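Local coordinates for 75aa long hypothetical regulatory protein AsnC (Pyrococcus horikoshii, PDB 2CVI), which is of unknown function but, as a stand-alone Lrp/AsnC ligand-binding domain that associates with itself, may bind a small effector in transcriptional regulation, at residues I6-A11 / P64-T69. Sequence-based numbering, arbitrary orientation.
Sequences ILMVTA and PEIQMT
One face of the Gln67 carboxamide, the one flat side-chain group reaching across this contact, lies over the nearly parallel Thr10-Ala11 peptide, CD 3.9 Å from Ala11 N, while Val9 CG1 sits beside OE1 at 3.9 Å. The strands belong to the ferredoxin-like alpha/beta sandwich of the Lrp/AsnC ligand-binding (RAM) domain: 6-10, a central strand, and 66-69, part of an outermost one within the chain, run antiparallel (149° between their directions). A classic beta bulge interrupts them, since two residues, Gln67 and Met68, stand opposite the single Val9. Register proves it: Val9 and Met68 form a hydrogen-bonded pair, yet Thr10 next pairs with Ile66 (non-hydrogen-bonded), leaving Gln67 as the extra residue. Val9 O accordingly takes Gln67 N at 2.9 Å, tilted from the carbonyl plane, and only weakly Met68 N at 3.4 Å. Val9 N returns a nearly straight bond to Met68 O (169° at the hydrogen). Past the strand ends Ala11 N bonds to Glu65 O (2.9 Å), lying in its carbonyl plane.

The sheet's two faces differ. Met8, Thr10, Ile66 and Thr69 project to the side covered by helices 15-23 and 49-59; there Met8 also touches Leu22, and Ile66 touches Val18. Ile6 CG2 packs alongside Thr69 CB (3.7 Å). On the other face Met68 turns sharply beyond CB (chi2 -89°), bringing CE within 3.8 Å of Val9 CG2. Between the helix-side residues, Met8 SD rests 3.8 Å from Ile66 CD1.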
loop_
_atom_site.group_PDB
_atom_site.type_symbol
_atom_site.label_atom_id
_atom_site.label_comp_id
_atom_site.label_asym_id
_atom_site.label_seq_id
_atom_site.Cartn_x
_atom_site.Cartn_y
_atom_site.Cartn_z
ATOM N N ILE A 6 3.889 4.558 -3.679
ATOM C CA ILE A 6 3.283 5.650 -4.445
ATOM C C ILE A 6 1.855 5.206 -4.802
ATOM O O ILE A 6 1.693 4.168 -5.471
ATOM C CB ILE A 6 4.062 5.936 -5.743
ATOM C CG1 ILE A 6 5.539 6.263 -5.476
ATOM C CG2 ILE A 6 3.398 7.181 -6.431
ATOM C CD1 ILE A 6 6.367 6.365 -6.765
ATOM N N LEU A 7 0.846 5.944 -4.349
ATOM C CA LEU A 7 -0.562 5.630 -4.620
ATOM C C LEU A 7 -0.947 6.462 -5.824
ATOM O O LEU A 7 -0.708 7.669 -5.834
ATOM C CB LEU A 7 -1.441 5.972 -3.401
ATOM C CG LEU A 7 -1.379 5.168 -2.083
ATOM C CD1 LEU A 7 -1.973 3.801 -2.270
ATOM C CD2 LEU A 7 0.029 5.126 -1.515
ATOM N N MET A 8 -1.544 5.831 -6.831
ATOM C CA MET A 8 -1.844 6.505 -8.083
ATOM C C MET A 8 -3.276 6.463 -8.547
ATOM O O MET A 8 -3.972 5.458 -8.362
ATOM C CB MET A 8 -0.999 5.902 -9.205
ATOM C CG MET A 8 0.516 5.761 -8.862
ATOM S SD MET A 8 1.374 5.117 -10.313
ATOM C CE MET A 8 3.123 5.179 -9.708
ATOM N N VAL A 9 -3.699 7.575 -9.167
ATOM C CA VAL A 9 -5.017 7.700 -9.811
ATOM C C VAL A 9 -4.659 7.622 -11.284
ATOM O O VAL A 9 -3.753 8.298 -11.769
ATOM C CB VAL A 9 -5.691 9.047 -9.510
ATOM C CG1 VAL A 9 -6.971 9.186 -10.367
ATOM C CG2 VAL A 9 -5.990 9.168 -8.058
ATOM N N THR A 10 -5.309 6.751 -12.035
ATOM C CA THR A 10 -4.997 6.652 -13.442
ATOM C C THR A 10 -6.263 6.769 -14.270
ATOM O O THR A 10 -7.362 6.575 -13.753
ATOM C CB THR A 10 -4.353 5.296 -13.811
ATOM O OG1 THR A 10 -5.316 4.252 -13.636
ATOM C CG2 THR A 10 -3.164 4.973 -12.936
ATOM N N ALA A 11 -6.086 7.099 -15.536
ATOM C CA ALA A 11 -7.207 7.139 -16.475
ATOM C C ALA A 11 -7.705 5.685 -16.551
ATOM O O ALA A 11 -6.924 4.741 -16.473
ATOM C CB ALA A 11 -6.703 7.578 -17.833
ATOM N N PRO A 64 1.353 10.093 -19.113
ATOM C CA PRO A 64 0.206 10.945 -18.782
ATOM C C PRO A 64 -1.068 10.218 -18.354
ATOM O O PRO A 64 -2.029 10.834 -17.901
ATOM C CB PRO A 64 0.039 11.810 -20.036
ATOM C CG PRO A 64 0.568 10.931 -21.148
ATOM C CD PRO A 64 1.784 10.258 -20.513
ATOM N N GLU A 65 -1.036 8.893 -18.467
ATOM C CA GLU A 65 -2.166 8.092 -18.018
ATOM C C GLU A 65 -2.262 8.184 -16.483
ATOM O O GLU A 65 -3.312 7.939 -15.880
ATOM C CB GLU A 65 -1.968 6.619 -18.408
ATOM C CG GLU A 65 -1.973 6.318 -19.906
ATOM C CD GLU A 65 -0.667 6.609 -20.603
ATOM O OE1 GLU A 65 0.325 6.937 -19.934
ATOM O OE2 GLU A 65 -0.627 6.497 -21.849
ATOM N N ILE A 66 -1.145 8.517 -15.842
ATOM C CA ILE A 66 -1.132 8.657 -14.387
ATOM C C ILE A 66 -1.515 10.113 -14.071
ATOM O O ILE A 66 -0.746 11.047 -14.347
ATOM C CB ILE A 66 0.250 8.317 -13.806
ATOM C CG1 ILE A 66 0.629 6.868 -14.148
ATOM C CG2 ILE A 66 0.211 8.510 -12.301
ATOM C CD1 ILE A 66 2.055 6.467 -13.809
ATOM N N GLN A 67 -2.687 10.305 -13.502
ATOM C CA GLN A 67 -3.239 11.647 -13.228
ATOM C C GLN A 67 -2.922 12.263 -11.884
ATOM O O GLN A 67 -2.895 13.509 -11.747
ATOM C CB GLN A 67 -4.782 11.607 -13.436
ATOM C CG GLN A 67 -5.191 11.117 -14.790
ATOM C CD GLN A 67 -6.688 10.920 -14.913
ATOM O OE1 GLN A 67 -7.385 10.742 -13.915
ATOM N NE2 GLN A 67 -7.186 10.932 -16.138
ATOM N N MET A 68 -2.681 11.423 -10.870
ATOM C CA MET A 68 -2.406 11.933 -9.547
ATOM C C MET A 68 -1.619 10.898 -8.769
ATOM O O MET A 68 -1.823 9.702 -8.948
ATOM C CB MET A 68 -3.723 12.247 -8.802
ATOM C CG MET A 68 -3.568 12.975 -7.463
ATOM S SD MET A 68 -3.384 11.869 -6.039
ATOM C CE MET A 68 -5.118 11.763 -5.424
ATOM N N THR A 69 -0.644 11.364 -8.006
ATOM C CA THR A 69 0.077 10.467 -7.112
ATOM C C THR A 69 0.185 11.097 -5.735
ATOM O O THR A 69 0.221 12.343 -5.595
ATOM C CB THR A 69 1.520 10.121 -7.579
ATOM O OG1 THR A 69 2.378 11.282 -7.494
ATOM C CG2 THR A 69 1.532 9.570 -9.017
#